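Local coordinates for 2OG-Fe dioxygenase family protein (Methylibium petroleiphilum, PDB 3PL0) that probably acts as an iron- and 2-oxoglutarate-dependent dioxygenase, built on a double-stranded beta-helix (cupin) fold, at residues A[17-22]-A[132-137]. Sequence-based numbering, arbitrary orientation.
Sequences QRLRAQ and AKLRAP
Leu-134 lays its two methyl groups against the backbone and the root of the side chains on helix 12-22, CD1 over Leu-19 and CD2 over Arg-20. The contact is helix-to-helix packing on the outside of the double-stranded beta-helix (cupin) fold: it joins the last turn of the N-terminal helix 12-22 to the C-terminal part of helix 118-134. The nearest CA atoms across the contact, those of Arg-20 and Leu-134, are 7.0 Å apart, and no hydrogen bond spans the gap. The two leucine side chains cross at about a right angle. CD1 of Leu-134 presses on CB of Leu-19 at 3.3 Å, tighter than usual for two carbons, and also meets CD1 of Leu-19 at 3.6 Å. In Leu-134 CG lies opposite the carbonyl carbon (chi1 -85°), and the branch beyond it forks over the helix surface. An alanine here would lose both methyls and would probably leave the flank of Leu-19 and the base of Arg-20 without their apolar cover from the second helix. Leu-16, one turn before Arg-20, also touches Leu-134 and widens the apolar patch. Of the Arg-20 side chain only CB reaches Leu-134, the rest of the contact being with the backbone N and CA; CG stands anti to the backbone N (chi1 -179°) and the chain then bends at chi2, while the residue as a whole remains exposed. Next to Leu-134, Arg-135 turns to another part of the fold and forms a salt bridge with Asp-213, in strand 209-213. CD2 of Leu-134 sits 3.8 Å from N of Arg-20 and 4.0 Å from CB of Arg-20.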
ATOM      1  N   GLN A  17     -19.043   5.387   1.458  1.00 25.45           N
ATOM      2  CA  GLN A  17     -20.047   5.213   0.405  1.00 26.62           C
ATOM      3  C   GLN A  17     -19.326   4.871  -0.898  1.00 26.76           C
ATOM      4  O   GLN A  17     -19.772   4.019  -1.663  1.00 26.41           O
ATOM      5  CB  GLN A  17     -20.911   6.463   0.246  1.00 26.37           C
ATOM      6  CG  GLN A  17     -21.803   6.791   1.467  1.00 32.26           C
ATOM      7  CD  GLN A  17     -23.144   6.150   1.411  1.00 29.43           C
ATOM      8  OE1 GLN A  17     -23.361   5.171   0.675  1.00 30.86           O
ATOM      9  NE2 GLN A  17     -24.102   6.738   2.141  1.00 31.74           N
ATOM     10  N   ARG A  18     -18.204   5.536  -1.128  1.00 24.60           N
ATOM     11  CA  ARG A  18     -17.410   5.320  -2.344  1.00 25.87           C
ATOM     12  C   ARG A  18     -16.877   3.869  -2.416  1.00 24.43           C
ATOM     13  O   ARG A  18     -16.972   3.217  -3.433  1.00 24.47           O
ATOM     14  CB  ARG A  18     -16.233   6.297  -2.381  1.00 23.46           C
ATOM     15  CG  ARG A  18     -16.624   7.755  -2.667  1.00 26.01           C
ATOM     16  CD  ARG A  18     -16.703   8.055  -4.198  1.00 26.65           C
ATOM     17  NE  ARG A  18     -16.483   9.486  -4.461  1.00 24.02           N
ATOM     18  CZ  ARG A  18     -17.435  10.390  -4.619  1.00 26.70           C
ATOM     19  NH1 ARG A  18     -18.724  10.069  -4.518  1.00 29.96           N
ATOM     20  NH2 ARG A  18     -17.094  11.649  -4.823  1.00 31.50           N
ATOM     21  N   LEU A  19     -16.341   3.383  -1.306  1.00 25.65           N
ATOM     22  CA  LEU A  19     -15.800   2.032  -1.254  1.00 27.18           C
ATOM     23  C   LEU A  19     -16.880   1.015  -1.439  1.00 27.92           C
ATOM     24  O   LEU A  19     -16.657   0.020  -2.104  1.00 27.44           O
ATOM     25  CB  LEU A  19     -15.088   1.779   0.079  1.00 28.93           C
ATOM     26  CG  LEU A  19     -13.671   2.334   0.156  1.00 29.85           C
ATOM     27  CD1 LEU A  19     -13.255   2.523   1.609  1.00 29.52           C
ATOM     28  CD2 LEU A  19     -12.745   1.403  -0.634  1.00 22.83           C
ATOM     29  N   ARG A  20     -18.058   1.238  -0.850  1.00 28.61           N
ATOM     30  CA  ARG A  20     -19.169   0.346  -1.115  1.00 30.18           C
ATOM     31  C   ARG A  20     -19.568   0.374  -2.587  1.00 28.98           C
ATOM     32  O   ARG A  20     -19.826  -0.642  -3.197  1.00 30.41           O
ATOM     33  CB  ARG A  20     -20.398   0.775  -0.303  1.00 31.69           C
ATOM     34  CG  ARG A  20     -21.597  -0.115  -0.498  1.00 37.20           C
ATOM     35  CD  ARG A  20     -21.302  -1.555  -0.074  1.00 40.02           C
ATOM     36  NE  ARG A  20     -22.555  -2.316   0.014  1.00 47.46           N
ATOM     37  CZ  ARG A  20     -22.836  -3.444  -0.637  1.00 48.52           C
ATOM     38  NH1 ARG A  20     -21.958  -4.020  -1.435  1.00 52.10           N
ATOM     39  NH2 ARG A  20     -24.012  -4.025  -0.449  1.00 57.41           N
ATOM     40  N   ALA A  21     -19.704   1.571  -3.132  1.00 30.01           N
ATOM     41  CA  ALA A  21     -20.247   1.728  -4.469  1.00 29.88           C
ATOM     42  C   ALA A  21     -19.286   1.319  -5.598  1.00 31.29           C
ATOM     43  O   ALA A  21     -19.714   0.695  -6.589  1.00 31.32           O
ATOM     44  CB  ALA A  21     -20.735   3.196  -4.671  1.00 34.98           C
ATOM     45  N   GLN A  22     -18.014   1.714  -5.502  1.00 26.45           N
ATOM     46  CA  GLN A  22     -17.065   1.473  -6.571  1.00 27.06           C
ATOM     47  C   GLN A  22     -15.805   0.678  -6.154  1.00 28.17           C
ATOM     48  O   GLN A  22     -14.942   0.406  -6.990  1.00 24.26           O
ATOM     49  CB  GLN A  22     -16.629   2.809  -7.197  1.00 27.31           C
ATOM     50  CG  GLN A  22     -15.905   3.781  -6.250  1.00 28.42           C
ATOM     51  CD  GLN A  22     -15.497   5.071  -6.932  1.00 29.79           C
ATOM     52  OE1 GLN A  22     -16.176   5.537  -7.865  1.00 27.30           O
ATOM     53  NE2 GLN A  22     -14.397   5.682  -6.453  1.00 21.62           N
ATOM     54  N   ALA A 132     -13.284  -1.727   8.732  1.00 27.88           N
ATOM     55  CA  ALA A 132     -14.236  -2.544   9.511  1.00 30.31           C
ATOM     56  C   ALA A 132     -15.674  -2.069   9.403  1.00 33.14           C
ATOM     57  O   ALA A 132     -16.591  -2.876   9.611  1.00 32.51           O
ATOM     58  CB  ALA A 132     -13.827  -2.585  10.999  1.00 31.06           C
ATOM     59  N   LYS A 133     -15.891  -0.791   9.089  1.00 31.15           N
ATOM     60  CA  LYS A 133     -17.239  -0.289   8.844  1.00 32.50           C
ATOM     61  C   LYS A 133     -17.826  -0.820   7.560  1.00 35.63           C
ATOM     62  O   LYS A 133     -19.039  -0.872   7.445  1.00 39.18           O
ATOM     63  CB  LYS A 133     -17.312   1.239   8.831  1.00 33.25           C
ATOM     64  CG  LYS A 133     -16.998   1.917  10.150  1.00 35.19           C
ATOM     65  CD  LYS A 133     -18.163   1.801  11.157  1.00 46.96           C
ATOM     66  N   LEU A 134     -17.005  -1.254   6.604  1.00 30.69           N
ATOM     67  CA  LEU A 134     -17.552  -1.797   5.350  1.00 31.80           C
ATOM     68  C   LEU A 134     -17.797  -3.271   5.488  1.00 34.26           C
ATOM     69  O   LEU A 134     -18.836  -3.774   5.055  1.00 34.20           O
ATOM     70  CB  LEU A 134     -16.584  -1.641   4.204  1.00 31.81           C
ATOM     71  CG  LEU A 134     -16.615  -0.336   3.480  1.00 40.02           C
ATOM     72  CD1 LEU A 134     -15.297  -0.191   2.713  1.00 41.50           C
ATOM     73  CD2 LEU A 134     -17.838  -0.310   2.580  1.00 40.73           C
ATOM     74  N   ARG A 135     -16.783  -3.964   6.008  1.00 32.02           N
ATOM     75  CA  ARG A 135     -16.856  -5.398   6.240  1.00 35.30           C
ATOM     76  C   ARG A 135     -16.132  -5.730   7.545  1.00 34.59           C
ATOM     77  O   ARG A 135     -14.909  -5.830   7.579  1.00 31.71           O
ATOM     78  CB  ARG A 135     -16.213  -6.146   5.069  1.00 35.00           C
ATOM     79  CG  ARG A 135     -16.725  -7.532   4.815  1.00 42.51           C
ATOM     80  CD  ARG A 135     -16.548  -7.909   3.351  1.00 43.77           C
ATOM     81  NE  ARG A 135     -15.149  -7.888   2.929  1.00 43.28           N
ATOM     82  CZ  ARG A 135     -14.656  -7.206   1.882  1.00 46.09           C
ATOM     83  NH1 ARG A 135     -15.445  -6.475   1.116  1.00 38.23           N
ATOM     84  NH2 ARG A 135     -13.356  -7.272   1.572  1.00 39.45           N
ATOM     85  N   ALA A 136     -16.886  -5.922   8.610  1.00 34.62           N
ATOM     86  CA  ALA A 136     -16.298  -6.206   9.915  1.00 35.79           C
ATOM     87  C   ALA A 136     -15.509  -7.504   9.887  1.00 35.83           C
ATOM     88  O   ALA A 136     -16.015  -8.516   9.488  1.00 36.98           O
ATOM     89  CB  ALA A 136     -17.410  -6.299  10.985  1.00 37.28           C
ATOM     90  N   PRO A 137     -14.264  -7.480  10.347  1.00 33.56           N
ATOM     91  CA  PRO A 137     -13.480  -8.724  10.334  1.00 33.74           C
ATOM     92  C   PRO A 137     -13.846  -9.712  11.455  1.00 34.96           C
ATOM     93  O   PRO A 137     -14.260  -9.288  12.531  1.00 36.03           O
ATOM     94  CB  PRO A 137     -12.057  -8.233  10.555  1.00 33.60           C
ATOM     95  CG  PRO A 137     -12.223  -6.936  11.331  1.00 33.94           C
ATOM     96  CD  PRO A 137     -13.529  -6.332  10.899  1.00 31.44           C
TER